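Local coordinates for protein serpin (Taeniopygia guttata, PDB 5HGC) that binds a cortisol-type steroid and, as a member of the serpin family, may act as an inhibitor of serine proteases, at residues L323-K328 against F355-F360; V225-N230 against M269-P274. All blocks are in the same frame, centred on the assembly; numbering follows the deposited sequence.

Contact 1. Residues L323-K328 against F355-F360; sequences LDVDEK and FLMLIF. With HCY ((11alpha,14beta)-11,17,21-trihydroxypregn-4-ene-3,20-dione), chain B.
Leu323 and Val325 meet Met357 and Ile359 in a buried, wholly apolar contact between strands 316-325 and 355-361. The short segments run at 108° to each other with their axes 11.6 Å apart, so side chains alone bridge the gap. Met357 reaches in from strand 355-361. Its CB points toward the other strand, and CG, anti to the backbone N (chi1 -180°), starts an extended chain that carries the sulfur forward. SD then comes obliquely against one branch of Leu323, 4.1 Å from CD2. Beyond it the terminal methyl CE lies 4.0 Å from CG2 of Val325, the two side chains sliding past each other in opposite directions. Beside Met357, Ile359 reaches Leu323 tip to tip: its CD1 sits 4.0 Å from both Leu323 CD1 and Leu323 CD2, so it faces the fork of the leucine. Leu323 thus touches both partners, its CD2 shared between the sulfur and the isoleucine methyl. Tyr229 also touches Ile359. Alternation along 355-360 sends Phe360 to the other face, where its CB is 3.5 Å from C15 of the steroid and its ring meets that of Phe236. At the end of 323-328, Asp326 OD1 accepts from Lys328 N in an Asx turn (3.1 Å) and OD2 forms a salt bridge with Lys176. Strand 316-325 is strand 5 of serpin sheet A, leading into the reactive-centre loop, and 355-361 is strand 4 of sheet B: the arrangement is the crossed sheet A-on-sheet B core of the serpin fold.

Contact 2. Residues V225-N230 against M269-P274; sequences VRLHYN and MNLYFP. With HCY ((11alpha,14beta)-11,17,21-trihydroxypregn-4-ene-3,20-dione), chain B.
Strand 225-228, bearing Val225 and Leu227, crosses strand 269-274, bearing Leu271, at 79° with 10.8 Å between the short axes, and no hydrogen bond joins them. Leu271 contributes through one methyl. Its CG stands anti to the backbone N (chi1 -173°), sending CD2 across to meet Leu227 tip to tip, 4.0 Å from CD1. The same CD2 lies 4.2 Å from CG1 of Val225, which slides past it the opposite way. Val225 CG2 touches SD of Met269 more loosely, and Phe212 packs against Leu227, Leu271 and Met269. Arg226 turns to the other face of its strand. Bent at chi2 and chi3, it presents its guanidinium to the steroid side chain: NH1 donates to ketone O4 at 2.8 Å, and NH2 to hydroxyl O5 at 2.9 Å, nearly straight (174°). Asp213 forms a salt bridge with NE, Thr234 bonds NH1, and CE1 of His228 lies above one guanidinium face, toward its rim. A leucine in its place would probably leave O4 and O5 without these donors and Asp213 without this salt-bridge partner. Sheet B here packs on sheet C of the serpin fold, its far face lining the steroid site, consistent with that of corticosteroid-binding globulin.

Contacts 1 and 2 lie about 9 Å apart between centres and join into one buried apolar region where serpin sheets A, B and C converge. The ring of Phe355 meets that of Phe273, with CE2 of the former 3.5 Å from CE1 of the latter. Val325 CG1 is 3.9 Å from Phe273 CE2, and Met357 CE packs 3.6 Å from Tyr229 OH. Strands 316-325 and 265-283 are also sheet neighbours. Each contact holds one residue of the steroid pocket on its sheet B strand, Phe360 in contact 1 and Arg226 in contact 2; Asn365 and Ser261 add further hydrogen bonds to the ligand.

Contact 1. Residues L323-K328 against F355-F360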
ATOM      1  N   LEU A 323       2.676   1.452  -9.148  1.00 28.26           N
ATOM      2  CA  LEU A 323       2.960   2.883  -9.006  1.00 27.74           C
ATOM      3  C   LEU A 323       3.817   3.351 -10.144  1.00 26.09           C
ATOM      4  O   LEU A 323       4.812   2.721 -10.479  1.00 27.53           O
ATOM      5  CB  LEU A 323       3.699   3.126  -7.677  1.00 26.29           C
ATOM      6  CG  LEU A 323       4.343   4.513  -7.445  1.00 28.24           C
ATOM      7  CD1 LEU A 323       3.271   5.587  -7.171  1.00 27.32           C
ATOM      8  CD2 LEU A 323       5.418   4.490  -6.340  1.00 24.74           C
ATOM      9  N   ASP A 324       3.461   4.453 -10.739  1.00 26.54           N
ATOM     10  CA  ASP A 324       4.424   5.118 -11.590  1.00 29.44           C
ATOM     11  C   ASP A 324       4.879   6.437 -10.960  1.00 32.96           C
ATOM     12  O   ASP A 324       4.060   7.197 -10.323  1.00 30.23           O
ATOM     13  CB  ASP A 324       3.831   5.427 -12.968  1.00 34.85           C
ATOM     14  CG  ASP A 324       3.537   4.192 -13.757  1.00 39.24           C
ATOM     15  OD1 ASP A 324       4.358   3.252 -13.719  1.00 37.95           O
ATOM     16  OD2 ASP A 324       2.467   4.163 -14.403  1.00 38.91           O
ATOM     17  N   VAL A 325       6.174   6.714 -11.171  1.00 29.15           N
ATOM     18  CA  VAL A 325       6.798   7.968 -10.765  1.00 26.93           C
ATOM     19  C   VAL A 325       7.496   8.586 -11.950  1.00 30.42           C
ATOM     20  O   VAL A 325       8.384   7.955 -12.595  1.00 30.89           O
ATOM     21  CB  VAL A 325       7.840   7.706  -9.663  1.00 26.27           C
ATOM     22  CG1 VAL A 325       8.585   9.000  -9.275  1.00 24.58           C
ATOM     23  CG2 VAL A 325       7.158   7.058  -8.463  1.00 21.91           C
ATOM     24  N   ASP A 326       7.126   9.830 -12.226  1.00 28.63           N
ATOM     25  CA  ASP A 326       7.827  10.587 -13.230  1.00 29.15           C
ATOM     26  C   ASP A 326       7.821  12.109 -12.935  1.00 30.43           C
ATOM     27  O   ASP A 326       7.451  12.500 -11.821  1.00 30.33           O
ATOM     28  CB  ASP A 326       7.348  10.172 -14.645  1.00 32.65           C
ATOM     29  CG  ASP A 326       5.987  10.779 -15.059  1.00 34.49           C
ATOM     30  OD1 ASP A 326       5.413  11.694 -14.407  1.00 32.27           O
ATOM     31  OD2 ASP A 326       5.492  10.303 -16.103  1.00 39.99           O
ATOM     32  N   GLU A 327       8.231  12.950 -13.906  1.00 30.89           N
ATOM     33  CA  GLU A 327       8.453  14.399 -13.695  1.00 30.53           C
ATOM     34  C   GLU A 327       7.207  15.209 -13.452  1.00 30.25           C
ATOM     35  O   GLU A 327       7.302  16.277 -12.873  1.00 34.21           O
ATOM     36  CB  GLU A 327       9.228  15.050 -14.847  1.00 30.98           C
ATOM     37  CG  GLU A 327      10.618  14.499 -15.103  1.00 32.63           C
ATOM     38  CD  GLU A 327      10.596  13.336 -16.070  1.00 40.31           C
ATOM     39  OE1 GLU A 327      11.666  12.898 -16.582  1.00 48.09           O
ATOM     40  OE2 GLU A 327       9.484  12.834 -16.332  1.00 41.56           O
ATOM     41  N   LYS A 328       6.046  14.725 -13.875  1.00 32.40           N
ATOM     42  CA  LYS A 328       4.811  15.567 -13.957  1.00 35.60           C
ATOM     43  C   LYS A 328       4.213  15.858 -12.588  1.00 34.02           C
ATOM     44  O   LYS A 328       4.218  14.986 -11.771  1.00 33.99           O
ATOM     45  CB  LYS A 328       3.796  14.888 -14.874  1.00 37.13           C
ATOM     46  CG  LYS A 328       4.468  14.388 -16.143  1.00 41.85           C
ATOM     47  CD  LYS A 328       3.452  13.973 -17.186  1.00 53.77           C
ATOM     48  CE  LYS A 328       4.134  13.222 -18.331  1.00 60.54           C
ATOM     49  NZ  LYS A 328       3.227  13.257 -19.512  1.00 68.37           N
ATOM     50  N   PHE A 355      16.458   2.893  -1.297  1.00 33.36           N
ATOM     51  CA  PHE A 355      15.670   3.827  -0.477  1.00 29.71           C
ATOM     52  C   PHE A 355      14.238   3.340  -0.264  1.00 30.17           C
ATOM     53  O   PHE A 355      13.754   2.515  -1.024  1.00 33.97           O
ATOM     54  CB  PHE A 355      15.639   5.175  -1.177  1.00 24.94           C
ATOM     55  CG  PHE A 355      14.959   5.153  -2.526  1.00 24.20           C
ATOM     56  CD1 PHE A 355      15.671   4.790  -3.686  1.00 21.62           C
ATOM     57  CD2 PHE A 355      13.591   5.554  -2.645  1.00 21.82           C
ATOM     58  CE1 PHE A 355      15.049   4.763  -4.920  1.00 21.40           C
ATOM     59  CE2 PHE A 355      12.989   5.593  -3.898  1.00 23.41           C
ATOM     60  CZ  PHE A 355      13.714   5.190  -5.033  1.00 24.10           C
ATOM     61  N   LEU A 356      13.566   3.871   0.741  1.00 26.42           N
ATOM     62  CA  LEU A 356      12.159   3.667   0.922  1.00 24.05           C
ATOM     63  C   LEU A 356      11.371   4.797   0.302  1.00 27.48           C
ATOM     64  O   LEU A 356      11.825   5.973   0.300  1.00 25.84           O
ATOM     65  CB  LEU A 356      11.813   3.594   2.396  1.00 23.81           C
ATOM     66  CG  LEU A 356      12.625   2.626   3.249  1.00 22.88           C
ATOM     67  CD1 LEU A 356      11.981   2.525   4.621  1.00 22.09           C
ATOM     68  CD2 LEU A 356      12.699   1.259   2.600  1.00 23.06           C
ATOM     69  N   MET A 357      10.196   4.441  -0.248  1.00 27.44           N
ATOM     70  CA  MET A 357       9.195   5.436  -0.617  1.00 25.35           C
ATOM     71  C   MET A 357       7.853   5.142   0.123  1.00 27.09           C
ATOM     72  O   MET A 357       7.254   4.035  -0.025  1.00 28.68           O
ATOM     73  CB  MET A 357       9.032   5.499  -2.109  1.00 23.25           C
ATOM     74  CG  MET A 357       8.003   6.536  -2.478  1.00 21.76           C
ATOM     75  SD  MET A 357       8.104   6.752  -4.255  1.00 27.91           S
ATOM     76  CE  MET A 357       7.167   8.249  -4.608  1.00 20.89           C
ATOM     77  N   LEU A 358       7.409   6.092   0.958  1.00 23.13           N
ATOM     78  CA  LEU A 358       6.203   5.869   1.757  1.00 22.13           C
ATOM     79  C   LEU A 358       5.178   6.928   1.362  1.00 23.11           C
ATOM     80  O   LEU A 358       5.457   8.140   1.437  1.00 24.19           O
ATOM     81  CB  LEU A 358       6.479   5.904   3.257  1.00 22.16           C
ATOM     82  CG  LEU A 358       7.789   5.250   3.716  1.00 23.31           C
ATOM     83  CD1 LEU A 358       8.012   5.546   5.185  1.00 22.16           C
ATOM     84  CD2 LEU A 358       7.789   3.750   3.460  1.00 22.35           C
ATOM     85  N   ILE A 359       4.010   6.483   0.895  1.00 20.55           N
ATOM     86  CA  ILE A 359       3.033   7.429   0.376  1.00 19.30           C
ATOM     87  C   ILE A 359       1.877   7.428   1.308  1.00 18.68           C
ATOM     88  O   ILE A 359       1.360   6.367   1.618  1.00 19.95           O
ATOM     89  CB  ILE A 359       2.623   7.085  -1.038  1.00 18.02           C
ATOM     90  CG1 ILE A 359       3.890   7.057  -1.927  1.00 17.30           C
ATOM     91  CG2 ILE A 359       1.578   8.063  -1.518  1.00 17.56           C
ATOM     92  CD1 ILE A 359       3.740   6.470  -3.333  1.00 14.96           C
ATOM     93  N   PHE A 360       1.503   8.611   1.776  1.00 19.36           N
ATOM     94  CA  PHE A 360       0.389   8.775   2.722  1.00 22.63           C
ATOM     95  C   PHE A 360      -0.699   9.723   2.176  1.00 26.07           C
ATOM     96  O   PHE A 360      -0.429  10.598   1.276  1.00 25.45           O
ATOM     97  CB  PHE A 360       0.841   9.354   4.062  1.00 22.66           C
ATOM     98  CG  PHE A 360       1.982   8.615   4.717  1.00 24.29           C
ATOM     99  CD1 PHE A 360       3.329   8.969   4.433  1.00 22.31           C
ATOM    100  CD2 PHE A 360       1.729   7.579   5.633  1.00 23.45           C
ATOM    101  CE1 PHE A 360       4.387   8.305   5.033  1.00 21.61           C
ATOM    102  CE2 PHE A 360       2.794   6.923   6.230  1.00 23.67           C
ATOM    103  CZ  PHE A 360       4.124   7.289   5.937  1.00 22.59           C
TER
HETATM  104  C1  HCY B 501       1.131   9.910  13.484  1.00 32.05           C
HETATM  105  C2  HCY B 501       0.907   8.910  14.615  1.00 35.05           C
HETATM  106  C3  HCY B 501      -0.032   7.797  14.208  1.00 37.34           C
HETATM  107  C4  HCY B 501      -0.363   7.569  12.782  1.00 33.61           C
HETATM  108  C5  HCY B 501       0.407   8.107  11.829  1.00 31.94           C
HETATM  109  C6  HCY B 501       0.372   7.517  10.436  1.00 32.07           C
HETATM  110  C7  HCY B 501       0.232   8.642   9.386  1.00 32.96           C
HETATM  111  C8  HCY B 501       1.108   9.881   9.605  1.00 28.27           C
HETATM  112  C9  HCY B 501       0.965  10.379  11.060  1.00 31.71           C
HETATM  113  C10 HCY B 501       1.324   9.294  12.100  1.00 33.16           C
HETATM  114  C12 HCY B 501       1.304  12.865  10.233  1.00 29.51           C
HETATM  115  C11 HCY B 501       1.567  11.804  11.324  1.00 33.73           C
HETATM  116  C13 HCY B 501       1.514  12.288   8.800  1.00 32.16           C
HETATM  117  C14 HCY B 501       0.695  11.002   8.677  1.00 27.26           C
HETATM  118  C15 HCY B 501       0.546  10.777   7.191  1.00 28.51           C
HETATM  119  C16 HCY B 501       0.477  12.167   6.573  1.00 30.90           C
HETATM  120  C17 HCY B 501       0.892  13.166   7.683  1.00 35.05           C
HETATM  121  C18 HCY B 501       3.011  12.051   8.444  1.00 28.93           C
HETATM  122  C19 HCY B 501       2.761   8.737  11.995  1.00 35.00           C
HETATM  123  C20 HCY B 501       1.762  14.297   7.167  1.00 38.23           C
HETATM  124  C21 HCY B 501       1.661  15.682   7.771  1.00 37.33           C
HETATM  125  O1  HCY B 501      -0.459   7.049  15.065  1.00 41.86           O
HETATM  126  O2  HCY B 501       2.976  11.567  11.403  1.00 37.22           O
HETATM  127  O3  HCY B 501      -0.283  13.857   8.165  1.00 37.09           O
HETATM  128  O4  HCY B 501       2.559  14.110   6.259  1.00 40.15           O
HETATM  129  O5  HCY B 501       3.015  16.130   7.797  1.00 45.83           O

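Contact 2. Residues V225-N230 against M269-P274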
ATOM      1  N   VAL A 225      13.371  13.062   2.724  1.00 22.07           N
ATOM      2  CA  VAL A 225      12.852  14.149   1.937  1.00 23.66           C
ATOM      3  C   VAL A 225      11.372  13.885   1.699  1.00 26.61           C
ATOM      4  O   VAL A 225      10.974  12.761   1.322  1.00 29.60           O
ATOM      5  CB  VAL A 225      13.618  14.300   0.606  1.00 23.62           C
ATOM      6  CG1 VAL A 225      12.996  15.360  -0.269  1.00 21.17           C
ATOM      7  CG2 VAL A 225      15.080  14.690   0.879  1.00 25.03           C
ATOM      8  N   ARG A 226      10.552  14.909   1.919  1.00 25.97           N
ATOM      9  CA  ARG A 226       9.127  14.773   1.723  1.00 26.28           C
ATOM     10  C   ARG A 226       8.601  15.707   0.622  1.00 26.62           C
ATOM     11  O   ARG A 226       8.819  16.912   0.670  1.00 28.59           O
ATOM     12  CB  ARG A 226       8.398  15.015   3.038  1.00 27.14           C
ATOM     13  CG  ARG A 226       6.898  14.882   2.906  1.00 26.13           C
ATOM     14  CD  ARG A 226       6.294  16.250   2.658  1.00 29.81           C
ATOM     15  NE  ARG A 226       6.066  16.896   3.947  1.00 32.94           N
ATOM     16  CZ  ARG A 226       5.172  16.485   4.834  1.00 36.90           C
ATOM     17  NH1 ARG A 226       4.374  15.431   4.561  1.00 43.24           N
ATOM     18  NH2 ARG A 226       5.077  17.104   5.989  1.00 31.14           N
ATOM     19  N   LEU A 227       7.884  15.135  -0.341  1.00 25.71           N
ATOM     20  CA  LEU A 227       7.389  15.833  -1.525  1.00 25.81           C
ATOM     21  C   LEU A 227       5.898  15.697  -1.527  1.00 25.88           C
ATOM     22  O   LEU A 227       5.404  14.583  -1.328  1.00 29.82           O
ATOM     23  CB  LEU A 227       7.955  15.203  -2.814  1.00 26.23           C
ATOM     24  CG  LEU A 227       9.466  15.334  -3.069  1.00 26.46           C
ATOM     25  CD1 LEU A 227       9.836  14.938  -4.497  1.00 23.52           C
ATOM     26  CD2 LEU A 227       9.873  16.777  -2.771  1.00 25.89           C
ATOM     27  N   HIS A 228       5.172  16.797  -1.714  1.00 24.24           N
ATOM     28  CA  HIS A 228       3.722  16.697  -1.800  1.00 26.65           C
ATOM     29  C   HIS A 228       3.298  16.355  -3.194  1.00 27.09           C
ATOM     30  O   HIS A 228       3.886  16.813  -4.199  1.00 25.55           O
ATOM     31  CB  HIS A 228       3.020  17.983  -1.386  1.00 28.53           C
ATOM     32  CG  HIS A 228       3.163  18.288   0.065  1.00 32.28           C
ATOM     33  ND1 HIS A 228       2.897  17.354   1.050  1.00 34.75           N
ATOM     34  CD2 HIS A 228       3.539  19.413   0.702  1.00 30.49           C
ATOM     35  CE1 HIS A 228       3.116  17.895   2.235  1.00 33.15           C
ATOM     36  NE2 HIS A 228       3.498  19.144   2.049  1.00 33.80           N
ATOM     37  N   TYR A 229       2.248  15.553  -3.241  1.00 26.36           N
ATOM     38  CA  TYR A 229       1.411  15.480  -4.436  1.00 26.51           C
ATOM     39  C   TYR A 229       0.346  16.602  -4.446  1.00 28.28           C
ATOM     40  O   TYR A 229      -0.081  17.118  -3.370  1.00 27.92           O
ATOM     41  CB  TYR A 229       0.752  14.123  -4.493  1.00 23.42           C
ATOM     42  CG  TYR A 229       1.675  12.957  -4.840  1.00 22.97           C
ATOM     43  CD1 TYR A 229       2.283  12.862  -6.104  1.00 22.83           C
ATOM     44  CD2 TYR A 229       1.927  11.935  -3.899  1.00 22.07           C
ATOM     45  CE1 TYR A 229       3.093  11.772  -6.427  1.00 22.94           C
ATOM     46  CE2 TYR A 229       2.751  10.857  -4.193  1.00 21.82           C
ATOM     47  CZ  TYR A 229       3.298  10.763  -5.464  1.00 23.59           C
ATOM     48  OH  TYR A 229       4.082   9.681  -5.770  1.00 25.08           O
ATOM     49  N   ASN A 230      -0.086  16.974  -5.648  1.00 30.28           N
ATOM     50  CA  ASN A 230      -1.346  17.726  -5.803  1.00 34.81           C
ATOM     51  C   ASN A 230      -2.433  16.920  -5.168  1.00 32.55           C
ATOM     52  O   ASN A 230      -2.472  15.692  -5.329  1.00 34.94           O
ATOM     53  CB  ASN A 230      -1.688  17.940  -7.272  1.00 36.91           C
ATOM     54  CG  ASN A 230      -0.850  19.022  -7.888  1.00 46.53           C
ATOM     55  OD1 ASN A 230      -0.480  18.936  -9.069  1.00 57.13           O
ATOM     56  ND2 ASN A 230      -0.507  20.060  -7.085  1.00 51.19           N
ATOM     57  N   MET A 269      17.694  22.966  -1.927  1.00 27.87           N
ATOM     58  CA  MET A 269      18.575  21.846  -2.301  1.00 27.64           C
ATOM     59  C   MET A 269      18.485  21.444  -3.749  1.00 27.79           C
ATOM     60  O   MET A 269      17.509  21.781  -4.467  1.00 30.10           O
ATOM     61  CB  MET A 269      18.305  20.608  -1.440  1.00 27.41           C
ATOM     62  CG  MET A 269      16.939  19.986  -1.642  1.00 33.47           C
ATOM     63  SD  MET A 269      16.595  18.535  -0.622  1.00 40.12           S
ATOM     64  CE  MET A 269      16.175  19.322   0.923  1.00 30.03           C
ATOM     65  N   ASN A 270      19.487  20.675  -4.145  1.00 24.53           N
ATOM     66  CA  ASN A 270      19.476  19.980  -5.401  1.00 26.30           C
ATOM     67  C   ASN A 270      19.002  18.586  -5.123  1.00 28.42           C
ATOM     68  O   ASN A 270      19.583  17.893  -4.242  1.00 30.12           O
ATOM     69  CB  ASN A 270      20.880  19.951  -5.948  1.00 25.69           C
ATOM     70  CG  ASN A 270      21.338  21.339  -6.299  1.00 28.09           C
ATOM     71  OD1 ASN A 270      20.686  22.021  -7.096  1.00 27.74           O
ATOM     72  ND2 ASN A 270      22.376  21.813  -5.625  1.00 26.36           N
ATOM     73  N   LEU A 271      17.930  18.205  -5.828  1.00 27.92           N
ATOM     74  CA  LEU A 271      17.251  16.926  -5.591  1.00 30.81           C
ATOM     75  C   LEU A 271      17.314  16.110  -6.854  1.00 32.71           C
ATOM     76  O   LEU A 271      16.933  16.593  -7.946  1.00 32.07           O
ATOM     77  CB  LEU A 271      15.807  17.088  -5.094  1.00 30.00           C
ATOM     78  CG  LEU A 271      15.107  15.788  -4.660  1.00 32.83           C
ATOM     79  CD1 LEU A 271      15.776  15.017  -3.515  1.00 28.41           C
ATOM     80  CD2 LEU A 271      13.644  16.113  -4.326  1.00 32.85           C
ATOM     81  N   TYR A 272      17.841  14.900  -6.677  1.00 28.50           N
ATOM     82  CA  TYR A 272      17.934  13.932  -7.713  1.00 29.41           C
ATOM     83  C   TYR A 272      17.131  12.728  -7.273  1.00 27.64           C
ATOM     84  O   TYR A 272      17.357  12.152  -6.194  1.00 28.17           O
ATOM     85  CB  TYR A 272      19.389  13.546  -7.970  1.00 32.32           C
ATOM     86  CG  TYR A 272      20.189  14.616  -8.656  1.00 36.63           C
ATOM     87  CD1 TYR A 272      20.233  14.697 -10.054  1.00 39.00           C
ATOM     88  CD2 TYR A 272      20.919  15.543  -7.911  1.00 35.84           C
ATOM     89  CE1 TYR A 272      20.968  15.684 -10.692  1.00 39.19           C
ATOM     90  CE2 TYR A 272      21.656  16.524  -8.535  1.00 37.40           C
ATOM     91  CZ  TYR A 272      21.677  16.590  -9.921  1.00 41.27           C
ATOM     92  OH  TYR A 272      22.382  17.597 -10.525  1.00 47.75           O
ATOM     93  N   PHE A 273      16.179  12.348  -8.111  1.00 28.35           N
ATOM     94  CA  PHE A 273      15.251  11.273  -7.761  1.00 28.73           C
ATOM     95  C   PHE A 273      14.884  10.478  -8.984  1.00 25.76           C
ATOM     96  O   PHE A 273      14.585  11.068  -9.987  1.00 29.67           O
ATOM     97  CB  PHE A 273      14.001  11.805  -7.066  1.00 26.66           C
ATOM     98  CG  PHE A 273      13.189  10.724  -6.442  1.00 26.84           C
ATOM     99  CD1 PHE A 273      13.661  10.049  -5.329  1.00 25.47           C
ATOM    100  CD2 PHE A 273      11.980  10.330  -7.008  1.00 28.26           C
ATOM    101  CE1 PHE A 273      12.940   9.024  -4.744  1.00 26.00           C
ATOM    102  CE2 PHE A 273      11.233   9.285  -6.442  1.00 31.16           C
ATOM    103  CZ  PHE A 273      11.716   8.628  -5.301  1.00 31.20           C
ATOM    104  N   PRO A 274      14.930   9.140  -8.924  1.00 25.29           N
ATOM    105  CA  PRO A 274      14.708   8.404 -10.189  1.00 27.98           C
ATOM    106  C   PRO A 274      13.244   8.477 -10.760  1.00 32.41           C
ATOM    107  O   PRO A 274      12.290   8.485  -9.988  1.00 30.76           O
ATOM    108  CB  PRO A 274      15.069   6.971  -9.817  1.00 26.13           C
ATOM    109  CG  PRO A 274      14.886   6.878  -8.355  1.00 26.68           C
ATOM    110  CD  PRO A 274      15.243   8.228  -7.808  1.00 26.12           C
TER
HETATM  111  C1  HCY B 501       1.131   9.910  13.484  1.00 32.05           C
HETATM  112  C2  HCY B 501       0.907   8.910  14.615  1.00 35.05           C
HETATM  113  C3  HCY B 501      -0.032   7.797  14.208  1.00 37.34           C
HETATM  114  C4  HCY B 501      -0.363   7.569  12.782  1.00 33.61           C
HETATM  115  C5  HCY B 501       0.407   8.107  11.829  1.00 31.94           C
HETATM  116  C6  HCY B 501       0.372   7.517  10.436  1.00 32.07           C
HETATM  117  C7  HCY B 501       0.232   8.642   9.386  1.00 32.96           C
HETATM  118  C8  HCY B 501       1.108   9.881   9.605  1.00 28.27           C
HETATM  119  C9  HCY B 501       0.965  10.379  11.060  1.00 31.71           C
HETATM  120  C10 HCY B 501       1.324   9.294  12.100  1.00 33.16           C
HETATM  121  C12 HCY B 501       1.304  12.865  10.233  1.00 29.51           C
HETATM  122  C11 HCY B 501       1.567  11.804  11.324  1.00 33.73           C
HETATM  123  C13 HCY B 501       1.514  12.288   8.800  1.00 32.16           C
HETATM  124  C14 HCY B 501       0.695  11.002   8.677  1.00 27.26           C
HETATM  125  C15 HCY B 501       0.546  10.777   7.191  1.00 28.51           C
HETATM  126  C16 HCY B 501       0.477  12.167   6.573  1.00 30.90           C
HETATM  127  C17 HCY B 501       0.892  13.166   7.683  1.00 35.05           C
HETATM  128  C18 HCY B 501       3.011  12.051   8.444  1.00 28.93           C
HETATM  129  C19 HCY B 501       2.761   8.737  11.995  1.00 35.00           C
HETATM  130  C20 HCY B 501       1.762  14.297   7.167  1.00 38.23           C
HETATM  131  C21 HCY B 501       1.661  15.682   7.771  1.00 37.33           C
HETATM  132  O1  HCY B 501      -0.459   7.049  15.065  1.00 41.86           O
HETATM  133  O2  HCY B 501       2.976  11.567  11.403  1.00 37.22           O
HETATM  134  O3  HCY B 501      -0.283  13.857   8.165  1.00 37.09           O
HETATM  135  O4  HCY B 501       2.559  14.110   6.259  1.00 40.15           O
HETATM  136  O5  HCY B 501       3.015  16.130   7.797  1.00 45.83           O